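Local coordinates for protein LbaCas13a H328A (C2c2) (PDB 5WLH) that binds pre-crRNA as the guide-holding protein of an RNA-targeting CRISPR system and, as a Cas13a nuclease, probably cleaves RNA with a preference for adenosine, at residues Asn99-Ser104 with Asn163-Asn168; Glu1117-Leu1122 with Arg1260-Ile1265; Arg1327-Glu1332 with Leu1366-Glu1371. One frame throughout, in Å; residues are numbered along the deposited sequence. Where two conformers were deposited one is given.

Contact 1. Residues Asn99-Ser104 with Asn163-Asn168; sequences NGLVLS and NRIKNN
Arg164 folds its side chain back over the backbone of Asn99 and Gly100, bringing NE to within 2.8 Å of Gly100 O. Bends at chi2 (-59°) and chi3 (-73°) curl the chain so that NE reaches the carbonyl. The bond is fairly straight (154° at the hydrogen), the carbonyl oxygen lies near the guanidinium plane, and Arg164 NH1 adds a weak second bond to Gly100 O at 3.3 Å. Gly100 O also receives Val102 N weakly, closing an inverse gamma turn centred on Leu101.

Beside this hook the two backbones nearly touch: Gly100 CA makes a CH...O contact of 3.2 Å with Arg164 O. Glycine suits this place, since a beta carbon would press against Asn168 ND2. That amide is turned toward Lys94 O and Arg98 O, to which it donates, so Asn168 ties the loop after helix 158-166 to helix 83-96. Leu101 and Ile165 run alongside each other with ends turned in one direction, Leu101 CD2 3.8 Å from Ile165 CG1. This loop on helix 158-166 probably belongs to the recognition lobe. One carbonyl taking three N-H groups, two of them weakly, implies a turn fixed by an arginine, with a leucine-isoleucine pair as its apolar contact.

Contact 2. Residues Glu1117-Leu1122 with Arg1260-Ile1265; sequences ELQGQL and RSFLGI
The corner of the Phe1262 ring at CE1 is the main bump here, and it pushes into a shallow hollow on helix 1106-1145. Leu1118 CB forms the nearest wall, 3.8 Å from Phe1262 CE1. The backbone at Gln1119 N closes a second side, and Leu1122 CD1 a third, 4.3 Å from Phe1262 CE1 and close to the ring plane. Leu1118 is turned differently against the ring: its CD1 methyl rests over a face, off toward the rim, while its CB makes an off-centre CH-pi contact 28° from the ring normal. A flat side chain suits the place because it can offer a face to one leucine and an edge to the next, a turn further along the same helix.

Leu1122 offers the second hollow. Its fork straddles the Ile1265 CG2 methyl, which sits 3.6 Å from Leu1122 CD1 and 3.9 Å from Leu1122 CD2, the two side chains crossing at about a right angle. Ile1265 holds this branch anti to its backbone N, and beta-branching brings the methyl close to its own helix.

These helices probably belong to the second HEPN domain of Cas13a. Helix 1239-1250, which carries part of an R-X4-H sequence characteristic of HEPN ribonucleases, lies against both: Leu1122 and Ile1265 touch Ile1249, and Gln1119 NE2 bonds Ile1249 O. Tyr1254 meets the Phe1262 ring with planes at about 50°.

Helix 1262-1273 begins exactly at this interface. Ser1261 is its N-cap, with OG accepting from Gly1264 N at 2.9 Å, which fixes the start of the helix, in whose first turn Phe1262 lies. One turn further on, Tyr1266 OH bonds Leu1118 O and its side chain packs on Leu1122.

Contact 3. Residues Arg1327-Glu1332 with Leu1366-Glu1371; sequences RITIRE and LLFYPE
Arg1327 NH2 lies near both carboxylate oxygens of Glu1371, 3.8 Å from OE2 and 4.0 Å from OE1. This is a long salt bridge, with the two flat groups turned 50° apart. Glu1371 reaches across with a fully extended chain, CG anti to the backbone N (chi1 176°), whereas Arg1327 bends at chi3 to meet it.

Below this bridge the Phe1368 ring points at strand 1321-1330, an edge strand of a four-stranded antiparallel sheet in what is probably the second HEPN domain. Thr1329 OG1 meets the ring at its edge, 3.4 Å from Phe1368 CE1, and Glu1371 OE2 also lies in the ring plane at an edge. Oxygens suit the slightly positive ring hydrogens there. Ile1330 approaches obliquely, its CD1 3.9 Å from Phe1368 CE2, and the same methyl reaches Leu1367 CD1 at 3.6 Å, the two aliphatic chains set roughly perpendicular. Cutting Phe1368 back to an alanine would probably open a gap between the sheet and helix 1357-1368, leaving Ile1330 CD1 and Thr1329 OG1 without their aromatic neighbour. The contact thus grades from aliphatic packing through an aromatic edge to charge; so long an ion pair probably contributes general electrostatic attraction more than a fixed geometry.

Along the chain the three contacts come in series. Contact 1 stands apart near the N-terminus, its centre about 58 Å and about 56 Å from those of contacts 2 and 3, and it joins a loop to the end of helix 158-166, probably in the recognition lobe. Contacts 2 and 3 are neighbours, with centres about 11 Å apart, probably in the second HEPN domain. There Leu1263 N lies 3.0 Å from Leu1367 O, a probable hydrogen bond joining helix 1262-1273 to the end of helix 1357-1368. Helix 1106-1145, these two helices and the edge strand 1321-1330 thereby form one body, and the nearest atoms of contacts 2 and 3 lie about 5 Å from the bound RNA.

Contact 1. Residues Asn99-Ser104 with Asn163-Asn168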
loop_
_atom_site.group_PDB
_atom_site.type_symbol
_atom_site.label_atom_id
_atom_site.label_comp_id
_atom_site.label_asym_id
_atom_site.label_seq_id
_atom_site.Cartn_x
_atom_site.Cartn_y
_atom_site.Cartn_z
ATOM N N ASN A 99 24.862 -11.586 40.709
ATOM C CA ASN A 99 26.233 -12.018 40.971
ATOM C C ASN A 99 26.929 -12.455 39.688
ATOM O O ASN A 99 28.128 -12.749 39.700
ATOM C CB ASN A 99 26.289 -13.143 42.009
ATOM C CG ASN A 99 25.653 -12.751 43.319
ATOM O OD1 ASN A 99 24.595 -13.263 43.683
ATOM N ND2 ASN A 99 26.289 -11.826 44.034
ATOM N N GLY A 100 26.184 -12.510 38.580
ATOM C CA GLY A 100 26.757 -12.757 37.271
ATOM C C GLY A 100 27.282 -11.479 36.655
ATOM O O GLY A 100 27.707 -10.552 37.354
ATOM N N LEU A 101 27.257 -11.423 35.324
ATOM C CA LEU A 101 27.707 -10.235 34.597
ATOM C C LEU A 101 26.543 -9.253 34.507
ATOM O O LEU A 101 25.861 -9.117 33.488
ATOM C CB LEU A 101 28.243 -10.613 33.223
ATOM C CG LEU A 101 29.033 -9.522 32.504
ATOM C CD1 LEU A 101 30.199 -9.040 33.352
ATOM C CD2 LEU A 101 29.524 -10.027 31.161
ATOM N N VAL A 102 26.317 -8.554 35.613
ATOM C CA VAL A 102 25.278 -7.539 35.725
ATOM C C VAL A 102 25.990 -6.211 35.931
ATOM O O VAL A 102 26.422 -5.886 37.045
ATOM C CB VAL A 102 24.304 -7.845 36.865
ATOM C CG1 VAL A 102 23.228 -6.766 36.949
ATOM C CG2 VAL A 102 23.697 -9.212 36.654
ATOM N N LEU A 103 26.120 -5.444 34.845
ATOM C CA LEU A 103 26.935 -4.235 34.875
ATOM C C LEU A 103 26.412 -3.228 35.886
ATOM O O LEU A 103 27.198 -2.527 36.533
ATOM C CB LEU A 103 26.983 -3.607 33.482
ATOM C CG LEU A 103 28.220 -3.893 32.640
ATOM C CD1 LEU A 103 28.394 -2.794 31.610
ATOM C CD2 LEU A 103 29.455 -4.008 33.529
ATOM N N SER A 104 25.087 -3.128 36.022
ATOM C CA SER A 104 24.511 -2.160 36.952
ATOM C C SER A 104 24.938 -2.457 38.381
ATOM O O SER A 104 25.221 -1.534 39.152
ATOM C CB SER A 104 22.985 -2.156 36.843
ATOM O OG SER A 104 22.462 -3.469 36.960
ATOM N N ASN A 163 35.443 -13.598 36.435
ATOM C CA ASN A 163 34.867 -14.038 37.702
ATOM C C ASN A 163 33.354 -13.866 37.714
ATOM O O ASN A 163 32.628 -14.759 38.157
ATOM C CB ASN A 163 35.500 -13.274 38.865
ATOM C CG ASN A 163 36.939 -13.664 39.105
ATOM O OD1 ASN A 163 37.380 -14.746 38.706
ATOM N ND2 ASN A 163 37.686 -12.783 39.763
ATOM N N ARG A 164 32.856 -12.724 37.237
ATOM C CA ARG A 164 31.412 -12.528 37.216
ATOM C C ARG A 164 30.743 -13.486 36.236
ATOM O O ARG A 164 29.644 -13.990 36.502
ATOM C CB ARG A 164 31.089 -11.072 36.877
ATOM C CG ARG A 164 31.559 -10.070 37.924
ATOM C CD ARG A 164 30.938 -10.331 39.294
ATOM N NE ARG A 164 29.530 -9.945 39.338
ATOM C CZ ARG A 164 29.029 -8.993 40.125
ATOM N NH1 ARG A 164 27.729 -8.718 40.087
ATOM N NH2 ARG A 164 29.822 -8.315 40.949
ATOM N N ILE A 165 31.412 -13.782 35.118
ATOM C CA ILE A 165 30.828 -14.636 34.086
ATOM C C ILE A 165 30.711 -16.081 34.571
ATOM O O ILE A 165 29.713 -16.758 34.296
ATOM C CB ILE A 165 31.652 -14.536 32.787
ATOM C CG1 ILE A 165 31.352 -13.219 32.067
ATOM C CG2 ILE A 165 31.374 -15.710 31.860
ATOM C CD1 ILE A 165 32.368 -12.887 30.987
ATOM N N LYS A 166 31.716 -16.583 35.282
ATOM C CA LYS A 166 31.691 -17.976 35.713
ATOM C C LYS A 166 31.172 -18.157 37.136
ATOM O O LYS A 166 31.091 -19.296 37.612
ATOM C CB LYS A 166 33.088 -18.599 35.581
ATOM C CG LYS A 166 34.062 -18.234 36.685
ATOM C CD LYS A 166 35.466 -18.739 36.362
ATOM C CE LYS A 166 35.513 -20.255 36.289
ATOM N NZ LYS A 166 36.821 -20.742 35.767
ATOM N N ASN A 167 30.794 -17.072 37.815
ATOM C CA ASN A 167 30.348 -17.178 39.201
ATOM C C ASN A 167 29.041 -17.957 39.328
ATOM O O ASN A 167 28.777 -18.546 40.382
ATOM C CB ASN A 167 30.197 -15.781 39.805
ATOM C CG ASN A 167 29.993 -15.813 41.306
ATOM O OD1 ASN A 167 28.869 -15.672 41.791
ATOM N ND2 ASN A 167 31.078 -15.995 42.052
ATOM N N ASN A 168 28.213 -17.975 38.284
ATOM C CA ASN A 168 26.962 -18.723 38.300
ATOM C C ASN A 168 26.992 -19.940 37.385
ATOM O O ASN A 168 25.952 -20.575 37.184
ATOM C CB ASN A 168 25.788 -17.823 37.909
ATOM C CG ASN A 168 25.644 -16.618 38.816
ATOM O OD1 ASN A 168 26.247 -16.555 39.886
ATOM N ND2 ASN A 168 24.844 -15.647 38.385
#

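Contact 2. Residues Glu1117-Leu1122 with Arg1260-Ile1265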
loop_
_atom_site.group_PDB
_atom_site.type_symbol
_atom_site.label_atom_id
_atom_site.label_comp_id
_atom_site.label_asym_id
_atom_site.label_seq_id
_atom_site.Cartn_x
_atom_site.Cartn_y
_atom_site.Cartn_z
ATOM N N GLU A 1117 -8.796 -7.358 -6.858
ATOM C CA GLU A 1117 -7.737 -6.776 -6.032
ATOM C C GLU A 1117 -6.377 -6.893 -6.707
ATOM O O GLU A 1117 -5.546 -5.976 -6.611
ATOM C CB GLU A 1117 -7.688 -7.428 -4.655
ATOM C CG GLU A 1117 -8.886 -7.114 -3.805
ATOM C CD GLU A 1117 -8.949 -7.964 -2.557
ATOM O OE1 GLU A 1117 -7.932 -8.605 -2.212
ATOM O OE2 GLU A 1117 -10.021 -7.982 -1.915
ATOM N N LEU A 1118 -6.109 -8.020 -7.371
ATOM C CA LEU A 1118 -4.860 -8.115 -8.122
ATOM C C LEU A 1118 -4.823 -7.107 -9.255
ATOM O O LEU A 1118 -3.787 -6.472 -9.500
ATOM C CB LEU A 1118 -4.682 -9.524 -8.683
ATOM C CG LEU A 1118 -4.532 -10.584 -7.594
ATOM C CD1 LEU A 1118 -4.626 -11.958 -8.236
ATOM C CD2 LEU A 1118 -3.211 -10.410 -6.860
ATOM N N GLN A 1119 -5.948 -6.947 -9.960
ATOM C CA GLN A 1119 -5.983 -6.028 -11.090
ATOM C C GLN A 1119 -5.958 -4.594 -10.591
ATOM O O GLN A 1119 -5.298 -3.733 -11.176
ATOM C CB GLN A 1119 -7.249 -6.272 -11.914
ATOM C CG GLN A 1119 -7.527 -5.231 -12.994
ATOM C CD GLN A 1119 -6.619 -5.361 -14.192
ATOM O OE1 GLN A 1119 -5.587 -6.025 -14.142
ATOM N NE2 GLN A 1119 -6.995 -4.709 -15.283
ATOM N N GLY A 1120 -6.670 -4.339 -9.500
ATOM C CA GLY A 1120 -6.677 -3.002 -8.929
ATOM C C GLY A 1120 -5.302 -2.571 -8.460
ATOM O O GLY A 1120 -4.924 -1.416 -8.617
ATOM N N GLN A 1121 -4.522 -3.495 -7.893
ATOM C CA GLN A 1121 -3.181 -3.103 -7.481
ATOM C C GLN A 1121 -2.316 -2.786 -8.695
ATOM O O GLN A 1121 -1.496 -1.868 -8.666
ATOM C CB GLN A 1121 -2.545 -4.216 -6.635
ATOM C CG GLN A 1121 -1.096 -3.922 -6.214
ATOM C CD GLN A 1121 -0.988 -2.680 -5.343
ATOM O OE1 GLN A 1121 -1.547 -2.627 -4.241
ATOM N NE2 GLN A 1121 -0.266 -1.667 -5.837
ATOM N N LEU A 1122 -2.483 -3.551 -9.773
ATOM C CA LEU A 1122 -1.763 -3.246 -11.003
ATOM C C LEU A 1122 -2.107 -1.851 -11.509
ATOM O O LEU A 1122 -1.222 -1.090 -11.887
ATOM C CB LEU A 1122 -2.081 -4.288 -12.067
ATOM C CG LEU A 1122 -1.456 -5.662 -11.772
ATOM C CD1 LEU A 1122 -2.025 -6.703 -12.712
ATOM C CD2 LEU A 1122 0.088 -5.637 -11.845
ATOM N N ARG A 1260 -1.364 -14.049 -21.060
ATOM C CA ARG A 1260 -0.429 -14.094 -19.951
ATOM C C ARG A 1260 -1.216 -14.231 -18.659
ATOM O O ARG A 1260 -2.428 -14.015 -18.618
ATOM C CB ARG A 1260 0.470 -12.855 -19.904
ATOM C CG ARG A 1260 -0.273 -11.539 -19.893
ATOM C CD ARG A 1260 0.676 -10.389 -20.201
ATOM N NE ARG A 1260 0.701 -10.066 -21.623
ATOM C CZ ARG A 1260 1.336 -9.022 -22.142
ATOM N NH1 ARG A 1260 2.009 -8.194 -21.356
ATOM N NH2 ARG A 1260 1.300 -8.806 -23.448
ATOM N N SER A 1261 -0.505 -14.599 -17.607
ATOM C CA SER A 1261 -1.099 -14.845 -16.307
ATOM C C SER A 1261 -0.931 -13.624 -15.423
ATOM O O SER A 1261 -0.147 -12.725 -15.712
ATOM C CB SER A 1261 -0.433 -16.039 -15.644
ATOM O OG SER A 1261 0.962 -15.819 -15.639
ATOM N N PHE A 1262 -1.685 -13.612 -14.324
ATOM C CA PHE A 1262 -1.429 -12.636 -13.277
ATOM C C PHE A 1262 0.020 -12.709 -12.810
ATOM O O PHE A 1262 0.678 -11.685 -12.647
ATOM C CB PHE A 1262 -2.409 -12.851 -12.121
ATOM C CG PHE A 1262 -3.699 -12.089 -12.300
ATOM C CD1 PHE A 1262 -3.695 -10.698 -12.303
ATOM C CD2 PHE A 1262 -4.899 -12.752 -12.491
ATOM C CE1 PHE A 1262 -4.873 -9.974 -12.468
ATOM C CE2 PHE A 1262 -6.094 -12.034 -12.662
ATOM C CZ PHE A 1262 -6.079 -10.644 -12.645
ATOM N N LEU A 1263 0.546 -13.919 -12.593
ATOM C CA LEU A 1263 1.947 -14.022 -12.199
ATOM C C LEU A 1263 2.866 -13.445 -13.258
ATOM O O LEU A 1263 3.888 -12.835 -12.936
ATOM C CB LEU A 1263 2.327 -15.477 -11.929
ATOM C CG LEU A 1263 1.936 -15.962 -10.539
ATOM C CD1 LEU A 1263 2.250 -17.440 -10.470
ATOM C CD2 LEU A 1263 2.704 -15.217 -9.445
ATOM N N GLY A 1264 2.529 -13.646 -14.533
ATOM C CA GLY A 1264 3.373 -13.114 -15.589
ATOM C C GLY A 1264 3.326 -11.599 -15.656
ATOM O O GLY A 1264 4.330 -10.953 -15.966
ATOM N N ILE A 1265 2.157 -11.019 -15.395
ATOM C CA ILE A 1265 2.044 -9.564 -15.391
ATOM C C ILE A 1265 2.784 -8.988 -14.195
ATOM O O ILE A 1265 3.582 -8.053 -14.334
ATOM C CB ILE A 1265 0.570 -9.140 -15.401
ATOM C CG1 ILE A 1265 -0.095 -9.536 -16.723
ATOM C CG2 ILE A 1265 0.452 -7.601 -15.210
ATOM C CD1 ILE A 1265 -1.610 -9.749 -16.604
#

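Contact 3. Residues Arg1327-Glu1332 with Leu1366-Glu1371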
loop_
_atom_site.group_PDB
_atom_site.type_symbol
_atom_site.label_atom_id
_atom_site.label_comp_id
_atom_site.label_asym_id
_atom_site.label_seq_id
_atom_site.Cartn_x
_atom_site.Cartn_y
_atom_site.Cartn_z
ATOM N N ARG A 1327 10.999 -13.814 -13.678
ATOM C CA ARG A 1327 9.766 -14.587 -13.637
ATOM C C ARG A 1327 9.512 -14.960 -12.187
ATOM O O ARG A 1327 10.316 -15.672 -11.575
ATOM C CB ARG A 1327 9.843 -15.837 -14.518
ATOM C CG ARG A 1327 8.543 -16.630 -14.526
ATOM C CD ARG A 1327 8.429 -17.495 -15.779
ATOM N NE ARG A 1327 8.855 -18.855 -15.495
ATOM C CZ ARG A 1327 8.088 -19.752 -14.887
ATOM N NH1 ARG A 1327 8.558 -20.965 -14.650
ATOM N NH2 ARG A 1327 6.851 -19.435 -14.519
ATOM N N ILE A 1328 8.429 -14.436 -11.631
ATOM C CA ILE A 1328 7.979 -14.821 -10.299
ATOM C C ILE A 1328 7.093 -16.041 -10.461
ATOM O O ILE A 1328 6.095 -16.009 -11.188
ATOM C CB ILE A 1328 7.214 -13.680 -9.612
ATOM C CG1 ILE A 1328 8.089 -12.415 -9.524
ATOM C CG2 ILE A 1328 6.710 -14.131 -8.265
ATOM C CD1 ILE A 1328 7.293 -11.141 -9.146
ATOM N N THR A 1329 7.462 -17.124 -9.805
ATOM C CA THR A 1329 6.586 -18.271 -9.861
ATOM C C THR A 1329 6.452 -18.760 -8.436
ATOM O O THR A 1329 6.955 -18.109 -7.509
ATOM C CB THR A 1329 7.138 -19.341 -10.806
ATOM O OG1 THR A 1329 6.118 -20.315 -11.055
ATOM C CG2 THR A 1329 8.378 -19.997 -10.216
ATOM N N ILE A 1330 5.775 -19.881 -8.253
ATOM C CA ILE A 1330 5.544 -20.435 -6.926
ATOM C C ILE A 1330 6.242 -21.784 -6.864
ATOM O O ILE A 1330 6.244 -22.524 -7.854
ATOM C CB ILE A 1330 4.036 -20.527 -6.631
ATOM C CG1 ILE A 1330 3.455 -19.102 -6.581
ATOM C CG2 ILE A 1330 3.784 -21.231 -5.326
ATOM C CD1 ILE A 1330 1.964 -19.046 -6.521
ATOM N N ARG A 1331 6.866 -22.075 -5.719
ATOM C CA ARG A 1331 7.591 -23.333 -5.531
ATOM C C ARG A 1331 6.740 -24.512 -5.993
ATOM O O ARG A 1331 5.576 -24.639 -5.608
ATOM C CB ARG A 1331 7.981 -23.497 -4.061
ATOM C CG ARG A 1331 9.229 -24.345 -3.836
ATOM C CD ARG A 1331 9.750 -24.213 -2.413
ATOM N NE ARG A 1331 8.832 -24.811 -1.446
ATOM C CZ ARG A 1331 9.095 -24.945 -0.149
ATOM N NH1 ARG A 1331 10.252 -24.513 0.347
ATOM N NH2 ARG A 1331 8.198 -25.508 0.655
ATOM N N GLU A 1332 7.319 -25.355 -6.854
ATOM C CA GLU A 1332 6.545 -26.425 -7.474
ATOM C C GLU A 1332 6.072 -27.447 -6.449
ATOM O O GLU A 1332 5.018 -28.070 -6.639
ATOM C CB GLU A 1332 7.377 -27.102 -8.567
ATOM C CG GLU A 1332 8.350 -26.145 -9.251
ATOM C CD GLU A 1332 9.174 -26.807 -10.342
ATOM O OE1 GLU A 1332 8.618 -27.649 -11.084
ATOM O OE2 GLU A 1332 10.381 -26.486 -10.454
ATOM N N LEU A 1366 -6.006 -19.115 -10.851
ATOM C CA LEU A 1366 -6.082 -17.669 -10.995
ATOM C C LEU A 1366 -4.707 -17.074 -11.254
ATOM O O LEU A 1366 -4.545 -16.195 -12.112
ATOM C CB LEU A 1366 -6.710 -17.094 -9.724
ATOM C CG LEU A 1366 -6.739 -15.607 -9.424
ATOM C CD1 LEU A 1366 -7.954 -15.332 -8.543
ATOM C CD2 LEU A 1366 -5.465 -15.212 -8.718
ATOM N N LEU A 1367 -3.701 -17.523 -10.505
ATOM C CA LEU A 1367 -2.372 -16.932 -10.634
ATOM C C LEU A 1367 -1.685 -17.352 -11.919
ATOM O O LEU A 1367 -0.937 -16.562 -12.514
ATOM C CB LEU A 1367 -1.508 -17.323 -9.444
ATOM C CG LEU A 1367 -1.946 -16.677 -8.128
ATOM C CD1 LEU A 1367 -1.230 -17.372 -6.983
ATOM C CD2 LEU A 1367 -1.598 -15.197 -8.174
ATOM N N PHE A 1368 -1.910 -18.589 -12.355
ATOM C CA PHE A 1368 -1.085 -19.192 -13.397
ATOM C C PHE A 1368 -1.732 -19.212 -14.764
ATOM O O PHE A 1368 -1.010 -19.253 -15.762
ATOM C CB PHE A 1368 -0.721 -20.638 -13.039
ATOM C CG PHE A 1368 0.475 -20.756 -12.144
ATOM C CD1 PHE A 1368 1.759 -20.794 -12.681
ATOM C CD2 PHE A 1368 0.324 -20.811 -10.773
ATOM C CE1 PHE A 1368 2.866 -20.904 -11.859
ATOM C CE2 PHE A 1368 1.432 -20.920 -9.943
ATOM C CZ PHE A 1368 2.695 -20.967 -10.476
ATOM N N TYR A 1369 -3.058 -19.238 -14.843
ATOM C CA TYR A 1369 -3.723 -19.366 -16.136
ATOM C C TYR A 1369 -3.184 -18.325 -17.126
ATOM O O TYR A 1369 -3.129 -17.133 -16.791
ATOM C CB TYR A 1369 -5.237 -19.205 -15.982
ATOM C CG TYR A 1369 -5.954 -19.642 -17.233
ATOM C CD1 TYR A 1369 -6.093 -18.778 -18.308
ATOM C CD2 TYR A 1369 -6.419 -20.942 -17.366
ATOM C CE1 TYR A 1369 -6.706 -19.188 -19.472
ATOM C CE2 TYR A 1369 -7.041 -21.360 -18.529
ATOM C CZ TYR A 1369 -7.177 -20.482 -19.576
ATOM O OH TYR A 1369 -7.799 -20.887 -20.740
ATOM N N PRO A 1370 -2.847 -18.714 -18.374
ATOM C CA PRO A 1370 -3.074 -19.984 -19.084
ATOM C C PRO A 1370 -2.092 -21.116 -18.778
ATOM O O PRO A 1370 -2.290 -22.223 -19.291
ATOM C CB PRO A 1370 -2.946 -19.573 -20.558
ATOM C CG PRO A 1370 -1.962 -18.515 -20.551
ATOM C CD PRO A 1370 -2.191 -17.734 -19.256
ATOM N N GLU A 1371 -1.061 -20.857 -17.985
ATOM C CA GLU A 1371 -0.139 -21.919 -17.611
ATOM C C GLU A 1371 -0.841 -22.898 -16.679
ATOM O O GLU A 1371 -1.708 -22.519 -15.885
ATOM C CB GLU A 1371 1.116 -21.334 -16.955
ATOM C CG GLU A 1371 2.134 -22.353 -16.420
ATOM C CD GLU A 1371 3.385 -21.702 -15.799
ATOM O OE1 GLU A 1371 4.325 -22.442 -15.428
ATOM O OE2 GLU A 1371 3.430 -20.457 -15.668
#